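Local coordinates for protein CS6 fimbrial subunit B, CS6 fimbrial subunit A (Escherichia coli, PDB 4B9G) that probably forms a building block of the CS6 adhesion fimbriae of enterotoxigenic Escherichia coli, its fold here completed by a donor strand from subunit A, at residues 32-40 and 110-118; 127-138 and 150-161. One frame throughout, in Å; residues are numbered along the deposited sequence.

Contact 1: 32-40 and 110-118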
ATOM      1  N   PRO A  32       6.150   7.431  14.233  1.00 12.65           N
ATOM      2  CA  PRO A  32       6.899   6.470  13.414  1.00 13.17           C
ATOM      3  C   PRO A  32       8.272   7.002  13.037  1.00 15.95           C
ATOM      4  O   PRO A  32       8.453   8.207  12.879  1.00 17.03           O
ATOM      5  CB  PRO A  32       6.038   6.304  12.157  1.00 15.10           C
ATOM      6  CG  PRO A  32       4.717   6.812  12.511  1.00 18.31           C
ATOM      7  CD  PRO A  32       4.861   7.795  13.625  1.00 14.68           C
ATOM      8  N   LYS A  33       9.221   6.129  12.926  1.00 18.10           N
ATOM      9  CA  LYS A  33      10.574   6.389  12.452  1.00 20.33           C
ATOM     10  C   LYS A  33      10.797   6.069  10.975  1.00 18.28           C
ATOM     11  O   LYS A  33      10.054   5.282  10.408  1.00 14.73           O
ATOM     12  CB  LYS A  33      11.523   5.678  13.376  1.00 24.06           C
ATOM     13  CG  LYS A  33      11.374   6.140  14.791  1.00 30.20           C
ATOM     14  CD  LYS A  33      12.507   5.964  15.615  1.00 33.97           C
ATOM     15  CE  LYS A  33      12.298   4.972  16.752  1.00 35.50           C
ATOM     16  NZ  LYS A  33      11.678   5.637  17.957  1.00 34.91           N
ATOM     17  N   LEU A  34      11.783   6.719  10.345  1.00 18.17           N
ATOM     18  CA  LEU A  34      12.099   6.389   8.973  1.00 17.40           C
ATOM     19  C   LEU A  34      12.207   4.879   8.857  1.00 13.42           C
ATOM     20  O   LEU A  34      12.814   4.210   9.700  1.00 12.50           O
ATOM     21  CB  LEU A  34      13.411   7.051   8.551  1.00 20.72           C
ATOM     22  CG  LEU A  34      13.308   8.205   7.554  1.00 27.55           C
ATOM     23  CD1 LEU A  34      12.172   9.148   7.901  1.00 27.82           C
ATOM     24  CD2 LEU A  34      14.630   8.951   7.488  1.00 28.57           C
ATOM     25  N   ASN A  35      11.566   4.362   7.818  1.00 11.67           N
ATOM     26  CA  ASN A  35      11.604   2.950   7.469  1.00 12.19           C
ATOM     27  C   ASN A  35      10.672   2.075   8.304  1.00 11.56           C
ATOM     28  O   ASN A  35      10.621   0.864   8.091  1.00 15.54           O
ATOM     29  CB  ASN A  35      13.045   2.409   7.548  1.00 17.27           C
ATOM     30  CG  ASN A  35      13.341   1.343   6.505  1.00 21.40           C
ATOM     31  OD1 ASN A  35      12.869   1.425   5.370  1.00 26.57           O
ATOM     32  ND2 ASN A  35      14.130   0.335   6.885  1.00 27.00           N
ATOM     33  N   SER A  36       9.896   2.608   9.210  1.00  9.92           N
ATOM     34  CA  SER A  36       8.896   1.922   9.990  1.00 10.75           C
ATOM     35  C   SER A  36       7.728   1.477   9.148  1.00  7.80           C
ATOM     36  O   SER A  36       7.354   2.156   8.199  1.00  8.30           O
ATOM     37  CB  SER A  36       8.388   2.714  11.178  1.00 17.91           C
ATOM     38  OG  SER A  36       9.353   3.132  12.045  1.00 22.78           O
ATOM     39  N   GLN A  37       7.170   0.326   9.515  1.00  6.80           N
ATOM     40  CA  GLN A  37       6.003  -0.174   8.833  1.00  6.66           C
ATOM     41  C   GLN A  37       4.744   0.446   9.420  1.00  6.29           C
ATOM     42  O   GLN A  37       4.474   0.351  10.622  1.00  9.08           O
ATOM     43  CB  GLN A  37       5.913  -1.699   8.954  1.00  8.76           C
ATOM     44  CG  GLN A  37       7.051  -2.443   8.305  1.00 10.62           C
ATOM     45  CD  GLN A  37       6.994  -3.916   8.628  1.00 15.81           C
ATOM     46  OE1 GLN A  37       6.069  -4.609   8.233  1.00 16.11           O
ATOM     47  NE2 GLN A  37       7.964  -4.393   9.380  1.00 18.70           N
ATOM     48  N   LEU A  38       3.927   1.069   8.570  1.00  5.14           N
ATOM     49  CA  LEU A  38       2.686   1.718   8.998  1.00  5.37           C
ATOM     50  C   LEU A  38       1.486   0.768   8.945  1.00  5.41           C
ATOM     51  O   LEU A  38       0.574   0.871   9.782  1.00  6.18           O
ATOM     52  CB  LEU A  38       2.424   2.946   8.157  1.00  5.89           C
ATOM     53  CG  LEU A  38       3.535   3.999   8.173  1.00  6.04           C
ATOM     54  CD1 LEU A  38       3.146   5.200   7.293  1.00  7.71           C
ATOM     55  CD2 LEU A  38       3.891   4.445   9.590  1.00  7.64           C
ATOM     56  N   TYR A  39       1.474  -0.112   7.954  1.00  5.33           N
ATOM     57  CA  TYR A  39       0.488  -1.173   7.815  1.00  5.51           C
ATOM     58  C   TYR A  39       1.098  -2.236   6.911  1.00  5.12           C
ATOM     59  O   TYR A  39       2.093  -1.972   6.218  1.00  5.48           O
ATOM     60  CB  TYR A  39      -0.867  -0.660   7.303  1.00  5.72           C
ATOM     61  CG  TYR A  39      -0.918  -0.116   5.890  1.00  5.46           C
ATOM     62  CD1 TYR A  39      -1.056  -0.963   4.803  1.00  5.70           C
ATOM     63  CD2 TYR A  39      -0.866   1.248   5.645  1.00  5.49           C
ATOM     64  CE1 TYR A  39      -1.165  -0.463   3.503  1.00  6.39           C
ATOM     65  CE2 TYR A  39      -0.964   1.764   4.352  1.00  5.72           C
ATOM     66  CZ  TYR A  39      -1.130   0.903   3.281  1.00  5.75           C
ATOM     67  OH  TYR A  39      -1.263   1.351   1.988  1.00  5.96           O
ATOM     68  N   THR A  40       0.499  -3.416   6.907  1.00  5.03           N
ATOM     69  CA  THR A  40       0.918  -4.469   5.981  1.00  5.32           C
ATOM     70  C   THR A  40      -0.315  -4.945   5.199  1.00  5.46           C
ATOM     71  O   THR A  40      -1.482  -4.659   5.558  1.00  5.83           O
ATOM     72  CB  THR A  40       1.626  -5.556   6.703  1.00  6.94           C
ATOM     73  OG1 THR A  40       2.885  -5.200   7.257  1.00 12.49           O
ATOM     74  CG2 THR A  40       0.798  -6.301   7.527  1.00  4.75           C
ATOM     75  N   THR A 110       2.933 -10.675   0.370  1.00  5.98           N
ATOM     76  CA  THR A 110       2.828  -9.706   1.441  1.00  5.75           C
ATOM     77  C   THR A 110       3.565  -8.442   1.053  1.00  4.91           C
ATOM     78  O   THR A 110       4.562  -8.484   0.326  1.00  5.62           O
ATOM     79  CB  THR A 110       3.354 -10.228   2.788  1.00  7.13           C
ATOM     80  OG1 THR A 110       4.750 -10.483   2.685  1.00  8.07           O
ATOM     81  CG2 THR A 110       2.593 -11.489   3.229  1.00  8.40           C
ATOM     82  N   PHE A 111       3.051  -7.317   1.536  1.00  4.96           N
ATOM     83  CA  PHE A 111       3.608  -5.998   1.274  1.00  5.31           C
ATOM     84  C   PHE A 111       3.560  -5.190   2.565  1.00  5.06           C
ATOM     85  O   PHE A 111       2.748  -5.478   3.465  1.00  6.33           O
ATOM     86  CB  PHE A 111       2.814  -5.248   0.188  1.00  5.76           C
ATOM     87  CG  PHE A 111       2.693  -5.989  -1.130  1.00  5.72           C
ATOM     88  CD1 PHE A 111       1.724  -6.970  -1.312  1.00  6.01           C
ATOM     89  CD2 PHE A 111       3.533  -5.676  -2.204  1.00  5.93           C
ATOM     90  CE1 PHE A 111       1.609  -7.630  -2.508  1.00  7.53           C
ATOM     91  CE2 PHE A 111       3.417  -6.341  -3.420  1.00  7.15           C
ATOM     92  CZ  PHE A 111       2.452  -7.311  -3.578  1.00  7.44           C
ATOM     93  N   SER A 112       4.357  -4.178   2.719  1.00  5.71           N
ATOM     94  CA  SER A 112       4.469  -3.267   3.780  1.00  5.76           C
ATOM     95  C   SER A 112       4.428  -1.807   3.292  1.00  4.62           C
ATOM     96  O   SER A 112       5.040  -1.482   2.272  1.00  5.65           O
ATOM     97  CB  SER A 112       5.679  -3.566   4.651  1.00  7.64           C
ATOM     98  OG  SER A 112       6.732  -3.487   3.854  1.00 14.36           O
ATOM     99  N   ALA A 113       3.739  -0.947   4.037  1.00  5.00           N
ATOM    100  CA  ALA A 113       3.777   0.503   3.855  1.00  4.93           C
ATOM    101  C   ALA A 113       4.901   1.064   4.707  1.00  5.06           C
ATOM    102  O   ALA A 113       4.871   0.924   5.937  1.00  6.65           O
ATOM    103  CB  ALA A 113       2.434   1.108   4.282  1.00  5.37           C
ATOM    104  N   ILE A 114       5.888   1.671   4.062  1.00  5.27           N
ATOM    105  CA  ILE A 114       7.129   2.094   4.708  1.00  5.85           C
ATOM    106  C   ILE A 114       7.192   3.622   4.826  1.00  5.78           C
ATOM    107  O   ILE A 114       7.150   4.332   3.817  1.00  6.32           O
ATOM    108  CB  ILE A 114       8.356   1.596   3.911  1.00  7.13           C
ATOM    109  CG1 ILE A 114       8.292   0.071   3.728  1.00  8.78           C
ATOM    110  CG2 ILE A 114       9.647   2.037   4.586  1.00  8.25           C
ATOM    111  CD1 ILE A 114       8.189  -0.696   5.014  1.00 10.74           C
ATOM    112  N   TYR A 115       7.281   4.112   6.060  1.00  6.13           N
ATOM    113  CA  TYR A 115       7.311   5.544   6.353  1.00  6.23           C
ATOM    114  C   TYR A 115       8.560   6.207   5.788  1.00  6.89           C
ATOM    115  O   TYR A 115       9.691   5.730   6.001  1.00  8.16           O
ATOM    116  CB  TYR A 115       7.262   5.724   7.871  1.00  7.24           C
ATOM    117  CG  TYR A 115       7.258   7.158   8.326  1.00  7.44           C
ATOM    118  CD1 TYR A 115       6.081   7.910   8.365  1.00  8.81           C
ATOM    119  CD2 TYR A 115       8.437   7.787   8.717  1.00 14.41           C
ATOM    120  CE1 TYR A 115       6.077   9.230   8.778  1.00 10.37           C
ATOM    121  CE2 TYR A 115       8.438   9.124   9.147  1.00 14.89           C
ATOM    122  CZ  TYR A 115       7.247   9.835   9.182  1.00 10.07           C
ATOM    123  OH  TYR A 115       7.252  11.151   9.570  1.00 11.55           O
ATOM    124  N   THR A 116       8.356   7.338   5.114  1.00  7.09           N
ATOM    125  CA  THR A 116       9.463   8.084   4.515  1.00  9.35           C
ATOM    126  C   THR A 116       9.565   9.536   4.962  1.00 11.88           C
ATOM    127  O   THR A 116      10.492  10.231   4.554  1.00 17.17           O
ATOM    128  CB  THR A 116       9.359   8.133   2.990  1.00 12.45           C
ATOM    129  OG1 THR A 116       8.150   8.804   2.612  1.00 15.34           O
ATOM    130  CG2 THR A 116       9.371   6.790   2.423  1.00 13.55           C
ATOM    131  N   GLY A 117       8.620  10.006   5.768  1.00 12.61           N
ATOM    132  CA  GLY A 117       8.595  11.403   6.196  1.00 13.92           C
ATOM    133  C   GLY A 117       7.165  11.891   6.299  1.00 10.13           C
ATOM    134  O   GLY A 117       6.249  11.088   6.233  1.00  9.55           O
ATOM    135  N   GLY A 118       6.951  13.192   6.445  1.00 12.10           N
ATOM    136  CA  GLY A 118       5.596  13.686   6.542  1.00 10.59           C
ATOM    137  C   GLY A 118       5.537  15.143   6.914  1.00 10.73           C
ATOM    138  O   GLY A 118       6.534  15.849   6.898  1.00 14.98           O
TER
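Ala113 places its CB almost over the centre of the Tyr39 ring, 3.5 Å from CE2, in a CH-pi contact. Tyr39 turns CG into the space between its own backbone N and carbonyl carbon (chi1 66°), and this brings the ring over the methyl. The second aromatic, Tyr115, is packed by the turn that precedes the strand. Pro32 CB lies 4.2 Å from the centroid of its ring, over one face, while Leu38 CD1 meets the rim at Tyr115 CD1 and Leu34 CD1 crosses to Tyr115 CE2 at 3.9 Å.

These side chains hang on four straight backbone bonds. Asn35 N and Leu38 N donate to Tyr115 O and Ala113 O, the second at 2.8 Å; Tyr115 N and Ala113 N give theirs to Ser36 O and Tyr39 O. A type II turn from Lys33 to Ser36, just after Pro32, carries Leu34 at one of its corners. There Lys33 O takes both Ser36 N and, at 2.8 Å, Ser36 OG, the two donors arriving on the same face of its carbonyl.

The phenol hydroxyls are held elsewhere, Tyr39 OH by Tyr82 and Tyr115 OH by Tyr125. All of this belongs to the CssB part of the fusion: strand 37-44 lies between 21-28 and 108-119, and strand 79-88 borders 108-119 beyond, with Arg85 against Ser112 and Ile114.

Contact 2: 127-138 and 150-161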
ATOM      1  N   SER A 127      -1.710  12.294  18.685  1.00  7.83           N
ATOM      2  CA  SER A 127      -2.393  11.020  18.862  1.00  7.54           C
ATOM      3  C   SER A 127      -3.623  10.945  17.958  1.00  7.34           C
ATOM      4  O   SER A 127      -4.373  11.917  17.867  1.00  8.55           O
ATOM      5  CB  SER A 127      -2.854  10.863  20.312  1.00  9.55           C
ATOM      6  OG  SER A 127      -1.779  10.801  21.228  1.00  9.29           O
ATOM      7  N   GLY A 128      -3.874   9.782  17.353  1.00  7.11           N
ATOM      8  CA  GLY A 128      -5.065   9.574  16.549  1.00  7.84           C
ATOM      9  C   GLY A 128      -4.819   8.590  15.419  1.00  7.13           C
ATOM     10  O   GLY A 128      -3.749   7.962  15.318  1.00  7.49           O
ATOM     11  N   THR A 129      -5.837   8.445  14.581  1.00  7.16           N
ATOM     12  CA  THR A 129      -5.767   7.587  13.409  1.00  7.62           C
ATOM     13  C   THR A 129      -5.349   8.386  12.178  1.00  6.58           C
ATOM     14  O   THR A 129      -5.849   9.497  11.959  1.00  8.26           O
ATOM     15  CB  THR A 129      -7.134   6.934  13.168  1.00  8.58           C
ATOM     16  OG1 THR A 129      -7.469   6.146  14.316  1.00 10.14           O
ATOM     17  CG2 THR A 129      -7.135   6.063  11.932  1.00 10.72           C
ATOM     18  N   TYR A 130      -4.472   7.782  11.376  1.00  6.59           N
ATOM     19  CA  TYR A 130      -3.963   8.344  10.130  1.00  6.62           C
ATOM     20  C   TYR A 130      -4.427   7.392   9.026  1.00  6.80           C
ATOM     21  O   TYR A 130      -4.064   6.217   9.054  1.00  7.56           O
ATOM     22  CB  TYR A 130      -2.413   8.457  10.192  1.00  6.42           C
ATOM     23  CG  TYR A 130      -1.972   9.499  11.186  1.00  6.41           C
ATOM     24  CD1 TYR A 130      -2.041   9.257  12.558  1.00  6.71           C
ATOM     25  CD2 TYR A 130      -1.481  10.726  10.756  1.00  6.25           C
ATOM     26  CE1 TYR A 130      -1.690  10.232  13.472  1.00  6.46           C
ATOM     27  CE2 TYR A 130      -1.115  11.707  11.673  1.00  6.63           C
ATOM     28  CZ  TYR A 130      -1.227  11.472  13.025  1.00  6.51           C
ATOM     29  OH  TYR A 130      -0.897  12.493  13.887  1.00  7.43           O
ATOM     30  N   ALA A 131      -5.247   7.882   8.098  1.00  7.11           N
ATOM     31  CA  ALA A 131      -5.956   7.010   7.166  1.00  8.20           C
ATOM     32  C   ALA A 131      -5.756   7.425   5.717  1.00  6.95           C
ATOM     33  O   ALA A 131      -5.428   8.564   5.399  1.00  7.33           O
ATOM     34  CB  ALA A 131      -7.445   7.006   7.490  1.00 11.43           C
ATOM     35  N   GLY A 132      -6.005   6.480   4.834  1.00  7.01           N
ATOM     36  CA  GLY A 132      -5.969   6.714   3.399  1.00  7.87           C
ATOM     37  C   GLY A 132      -6.566   5.528   2.670  1.00  7.19           C
ATOM     38  O   GLY A 132      -7.304   4.734   3.275  1.00  7.84           O
ATOM     39  N   HIS A 133      -6.217   5.388   1.390  1.00  7.98           N
ATOM     40  CA  HIS A 133      -6.670   4.268   0.578  1.00  8.43           C
ATOM     41  C   HIS A 133      -5.516   3.721  -0.230  1.00  8.19           C
ATOM     42  O   HIS A 133      -4.587   4.451  -0.575  1.00  9.04           O
ATOM     43  CB  HIS A 133      -7.786   4.681  -0.374  1.00  9.59           C
ATOM     44  CG  HIS A 133      -9.078   4.968   0.324  1.00 12.80           C
ATOM     45  ND1 HIS A 133      -9.330   6.180   0.927  1.00 14.66           N
ATOM     46  CD2 HIS A 133     -10.178   4.209   0.539  1.00 14.85           C
ATOM     47  CE1 HIS A 133     -10.528   6.155   1.482  1.00 15.98           C
ATOM     48  NE2 HIS A 133     -11.073   4.977   1.250  1.00 15.58           N
ATOM     49  N   LEU A 134      -5.610   2.426  -0.524  1.00  8.20           N
ATOM     50  CA  LEU A 134      -4.615   1.703  -1.300  1.00  7.36           C
ATOM     51  C   LEU A 134      -5.330   1.067  -2.489  1.00  7.44           C
ATOM     52  O   LEU A 134      -6.273   0.306  -2.302  1.00  7.78           O
ATOM     53  CB  LEU A 134      -4.000   0.599  -0.442  1.00  7.33           C
ATOM     54  CG  LEU A 134      -2.986  -0.286  -1.150  1.00  7.54           C
ATOM     55  CD1 LEU A 134      -1.679   0.454  -1.464  1.00  7.61           C
ATOM     56  CD2 LEU A 134      -2.727  -1.512  -0.313  1.00  8.72           C
ATOM     57  N   THR A 135      -4.880   1.370  -3.702  1.00  7.28           N
ATOM     58  CA  THR A 135      -5.416   0.750  -4.905  1.00  7.79           C
ATOM     59  C   THR A 135      -4.722  -0.590  -5.132  1.00  6.94           C
ATOM     60  O   THR A 135      -3.495  -0.667  -5.214  1.00  7.37           O
ATOM     61  CB  THR A 135      -5.178   1.611  -6.145  1.00  9.58           C
ATOM     62  OG1 THR A 135      -5.815   2.889  -5.971  1.00 12.98           O
ATOM     63  CG2 THR A 135      -5.680   0.904  -7.403  1.00 11.03           C
ATOM     64  N   VAL A 136      -5.527  -1.652  -5.240  1.00  6.90           N
ATOM     65  CA  VAL A 136      -5.051  -2.948  -5.707  1.00  6.52           C
ATOM     66  C   VAL A 136      -5.867  -3.303  -6.939  1.00  6.31           C
ATOM     67  O   VAL A 136      -7.097  -3.185  -6.946  1.00  6.86           O
ATOM     68  CB  VAL A 136      -5.191  -4.057  -4.638  1.00  6.77           C
ATOM     69  CG1 VAL A 136      -4.659  -5.390  -5.162  1.00  7.94           C
ATOM     70  CG2 VAL A 136      -4.502  -3.661  -3.330  1.00  8.00           C
ATOM     71  N   SER A 137      -5.173  -3.697  -8.003  1.00  6.01           N
ATOM     72  CA  SER A 137      -5.817  -4.107  -9.243  1.00  6.89           C
ATOM     73  C   SER A 137      -5.256  -5.454  -9.691  1.00  6.31           C
ATOM     74  O   SER A 137      -4.064  -5.729  -9.540  1.00  7.23           O
ATOM     75  CB  SER A 137      -5.612  -3.078 -10.355  1.00  7.67           C
ATOM     76  OG  SER A 137      -6.053  -1.802  -9.922  1.00  9.19           O
ATOM     77  N   PHE A 138      -6.149  -6.287 -10.232  1.00  6.88           N
ATOM     78  CA  PHE A 138      -5.824  -7.599 -10.771  1.00  7.36           C
ATOM     79  C   PHE A 138      -6.015  -7.574 -12.293  1.00  7.43           C
ATOM     80  O   PHE A 138      -6.974  -6.978 -12.795  1.00  8.49           O
ATOM     81  CB  PHE A 138      -6.757  -8.669 -10.196  1.00  8.32           C
ATOM     82  CG  PHE A 138      -6.539  -9.004  -8.729  1.00  7.65           C
ATOM     83  CD1 PHE A 138      -5.411  -8.610  -8.025  1.00  8.50           C
ATOM     84  CD2 PHE A 138      -7.474  -9.780  -8.072  1.00  8.56           C
ATOM     85  CE1 PHE A 138      -5.232  -8.988  -6.688  1.00  9.15           C
ATOM     86  CE2 PHE A 138      -7.294 -10.172  -6.759  1.00  9.57           C
ATOM     87  CZ  PHE A 138      -6.170  -9.777  -6.067  1.00  9.94           C
ATOM     88  N   ALA A 150     -10.222  -6.638 -12.119  1.00  9.95           N
ATOM     89  CA  ALA A 150     -10.816  -6.204 -10.859  1.00  9.51           C
ATOM     90  C   ALA A 150      -9.943  -5.109 -10.268  1.00  8.69           C
ATOM     91  O   ALA A 150      -8.721  -5.106 -10.443  1.00  9.63           O
ATOM     92  CB  ALA A 150     -10.949  -7.378  -9.885  1.00 12.25           C
ATOM     93  N   THR A 151     -10.560  -4.175  -9.549  1.00  9.37           N
ATOM     94  CA  THR A 151      -9.817  -3.160  -8.814  1.00  9.28           C
ATOM     95  C   THR A 151     -10.617  -2.708  -7.600  1.00  9.21           C
ATOM     96  O   THR A 151     -11.855  -2.746  -7.616  1.00 10.12           O
ATOM     97  CB  THR A 151      -9.428  -1.956  -9.734  1.00 10.24           C
ATOM     98  OG1 THR A 151      -8.528  -1.087  -9.033  1.00 10.82           O
ATOM     99  CG2 THR A 151     -10.633  -1.176 -10.189  1.00 12.07           C
ATOM    100  N   LYS A 152      -9.999  -2.299  -6.549  1.00  8.65           N
ATOM    101  CA  LYS A 152     -10.566  -1.817  -5.323  1.00  8.83           C
ATOM    102  C   LYS A 152      -9.597  -0.853  -4.646  1.00  8.34           C
ATOM    103  O   LYS A 152      -8.389  -1.084  -4.622  1.00  9.40           O
ATOM    104  CB  LYS A 152     -10.917  -2.949  -4.379  1.00 11.07           C
ATOM    105  CG  LYS A 152     -11.447  -2.677  -3.006  1.00 15.82           C
ATOM    106  CD  LYS A 152     -12.796  -2.228  -2.887  1.00 18.54           C
ATOM    107  CE  LYS A 152     -13.441  -2.334  -1.517  1.00 24.22           C
ATOM    108  NZ  LYS A 152     -12.628  -1.728  -0.649  1.00 29.87           N
ATOM    109  N   ASN A 153     -10.151   0.240  -4.139  1.00  8.86           N
ATOM    110  CA  ASN A 153      -9.434   1.138  -3.258  1.00  9.82           C
ATOM    111  C   ASN A 153      -9.737   0.763  -1.801  1.00  9.67           C
ATOM    112  O   ASN A 153     -10.792   1.094  -1.279  1.00 12.55           O
ATOM    113  CB  ASN A 153      -9.783   2.600  -3.544  1.00 11.37           C
ATOM    114  CG  ASN A 153      -9.330   3.050  -4.928  1.00 11.96           C
ATOM    115  OD1 ASN A 153      -8.497   2.408  -5.559  1.00 11.45           O
ATOM    116  ND2 ASN A 153      -9.897   4.155  -5.406  1.00 18.07           N
ATOM    117  N   PHE A 154      -8.829   0.028  -1.170  1.00  8.28           N
ATOM    118  CA  PHE A 154      -9.024  -0.451   0.198  1.00  8.67           C
ATOM    119  C   PHE A 154      -8.715   0.644   1.217  1.00  8.73           C
ATOM    120  O   PHE A 154      -7.634   1.242   1.172  1.00  8.38           O
ATOM    121  CB  PHE A 154      -8.094  -1.639   0.492  1.00  7.79           C
ATOM    122  CG  PHE A 154      -8.486  -2.914  -0.194  1.00  7.28           C
ATOM    123  CD1 PHE A 154      -9.364  -3.818   0.403  1.00  8.30           C
ATOM    124  CD2 PHE A 154      -7.954  -3.230  -1.428  1.00  8.12           C
ATOM    125  CE1 PHE A 154      -9.706  -5.000  -0.233  1.00  8.69           C
ATOM    126  CE2 PHE A 154      -8.316  -4.415  -2.073  1.00  9.31           C
ATOM    127  CZ  PHE A 154      -9.180  -5.300  -1.471  1.00  8.85           C
ATOM    128  N   PRO A 155      -9.607   0.858   2.200  1.00  8.19           N
ATOM    129  CA  PRO A 155      -9.217   1.722   3.328  1.00  7.90           C
ATOM    130  C   PRO A 155      -8.049   1.133   4.113  1.00  7.37           C
ATOM    131  O   PRO A 155      -8.049  -0.070   4.408  1.00  7.83           O
ATOM    132  CB  PRO A 155     -10.495   1.790   4.173  1.00  9.89           C
ATOM    133  CG  PRO A 155     -11.614   1.489   3.209  1.00 11.88           C
ATOM    134  CD  PRO A 155     -11.023   0.457   2.274  1.00  8.59           C
ATOM    135  N   VAL A 156      -7.083   1.995   4.439  1.00  6.61           N
ATOM    136  CA  VAL A 156      -5.893   1.619   5.184  1.00  6.61           C
ATOM    137  C   VAL A 156      -5.656   2.654   6.292  1.00  7.07           C
ATOM    138  O   VAL A 156      -6.096   3.804   6.173  1.00  7.67           O
ATOM    139  CB  VAL A 156      -4.654   1.510   4.239  1.00  6.59           C
ATOM    140  CG1 VAL A 156      -4.854   0.429   3.209  1.00  7.06           C
ATOM    141  CG2 VAL A 156      -4.337   2.834   3.577  1.00  7.39           C
ATOM    142  N   SER A 157      -4.933   2.254   7.337  1.00  6.89           N
ATOM    143  CA  SER A 157      -4.648   3.162   8.446  1.00  7.04           C
ATOM    144  C   SER A 157      -3.448   2.716   9.251  1.00  6.36           C
ATOM    145  O   SER A 157      -2.996   1.565   9.163  1.00  6.64           O
ATOM    146  CB  SER A 157      -5.857   3.284   9.391  1.00  8.14           C
ATOM    147  OG  SER A 157      -6.081   2.084  10.105  1.00  9.23           O
ATOM    148  N   THR A 158      -2.960   3.668  10.038  1.00  6.51           N
ATOM    149  CA  THR A 158      -2.044   3.438  11.140  1.00  6.26           C
ATOM    150  C   THR A 158      -2.563   4.313  12.292  1.00  6.45           C
ATOM    151  O   THR A 158      -3.391   5.213  12.087  1.00  7.77           O
ATOM    152  CB  THR A 158      -0.588   3.794  10.736  1.00  7.86           C
ATOM    153  OG1 THR A 158       0.347   3.411  11.750  1.00  8.25           O
ATOM    154  CG2 THR A 158      -0.412   5.272  10.487  1.00  8.16           C
ATOM    155  N   THR A 159      -2.085   4.055  13.504  1.00  7.44           N
ATOM    156  CA  THR A 159      -2.516   4.838  14.653  1.00  7.21           C
ATOM    157  C   THR A 159      -1.311   5.213  15.521  1.00  7.15           C
ATOM    158  O   THR A 159      -0.282   4.502  15.575  1.00  8.21           O
ATOM    159  CB  THR A 159      -3.503   4.068  15.466  1.00 10.05           C
ATOM    160  OG1 THR A 159      -4.757   3.808  14.838  1.00 13.34           O
ATOM    161  CG2 THR A 159      -2.940   3.106  16.306  1.00  7.60           C
ATOM    162  N   ILE A 160      -1.444   6.344  16.206  1.00  7.16           N
ATOM    163  CA  ILE A 160      -0.573   6.701  17.318  1.00  7.40           C
ATOM    164  C   ILE A 160      -1.490   6.793  18.534  1.00  7.91           C
ATOM    165  O   ILE A 160      -2.500   7.523  18.502  1.00  7.73           O
ATOM    166  CB  ILE A 160       0.140   8.045  17.095  1.00  8.71           C
ATOM    167  CG1 ILE A 160       1.030   7.964  15.848  1.00  9.70           C
ATOM    168  CG2 ILE A 160       0.952   8.435  18.330  1.00 10.44           C
ATOM    169  CD1 ILE A 160       1.664   9.294  15.491  1.00 10.04           C
ATOM    170  N   SER A 161      -1.172   6.067  19.598  1.00  8.71           N
ATOM    171  CA  SER A 161      -2.054   6.034  20.757  1.00  9.05           C
ATOM    172  C   SER A 161      -2.162   7.384  21.465  1.00  9.44           C
ATOM    173  O   SER A 161      -1.235   8.213  21.355  1.00  9.73           O
ATOM    174  CB  SER A 161      -1.586   4.995  21.748  1.00 12.30           C
ATOM    175  OG  SER A 161      -0.271   5.264  22.150  1.00 15.07           O
ATOM    176  OXT SER A 161      -3.197   7.615  22.141  1.00  9.47           O
TER
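Ser137 OG and Thr151 OG1 meet 2.7 Å apart in a hydrogen bond that either could donate. Two residues along, Thr135 OG1 gives its proton to Asn153 OD1 at 2.8 Å, coming from above the carbonyl plane of the amide (48° out of it); the two side chains lie side by side, and the threonine hydroxyl is also bonded to Thr57. At the far end Ser127 OG donates to Ser161 O of the C-terminal carboxylate, 2.6 Å away.

These links lie along an antiparallel ladder whose hydrogen-bonded pairs run from Gly128-Ile160 to Phe138-Ala150. In the last pair the bond from Ala150 N to Phe138 O is weak, at 3.3 Å.

On the buried face, Leu134 CB packs on Val156 CG1 at 3.8 Å, and Val136 CG2 reaches Phe154 CD2 obliquely. Within 150-161, Lys152 CG, swung anti to the backbone N of its residue (chi1 176°), lies over the centre of the Phe154 ring. Tyr130 CE1 touches Ile160 CD1 at 4.0 Å, while the Tyr130 hydroxyl is anchored by Ser126 and Asn72. On the other face His133 crosses Pro155, with His133 NE2 4.0 Å from Pro155 CG.

Residues 127-138 come from CssB and 150-161 from CssA, joined in one engineered chain, so the hairpin connecting them is a product of the construct. With strand 21-28 parallel to it on its other side, the CssA segment is placed in a way consistent with donor-strand complementation of an incomplete immunoglobulin-like fold, as in chaperone-usher fimbriae.

Overall arrangement
After the short helix 17-20, strand 21-28 leads into the turn and strand of 32-40, and contact 1 closes a long excursion of 69 residues when 110-118 returns beside it. Contact 2 opens only afterwards: 127-138 follows 110-118, and after the hairpin turn in which the two proteins are fused, the CssA segment 150-161 runs back along it. The two contacts are thus in series, neither nested nor crossed. Strand 21-28 joins them, pairing antiparallel with 37-44 and parallel with the donor strand. Their centres are about 12 Å apart, and Tyr39 spans the gap, touching Leu134 and Val156 in the interior.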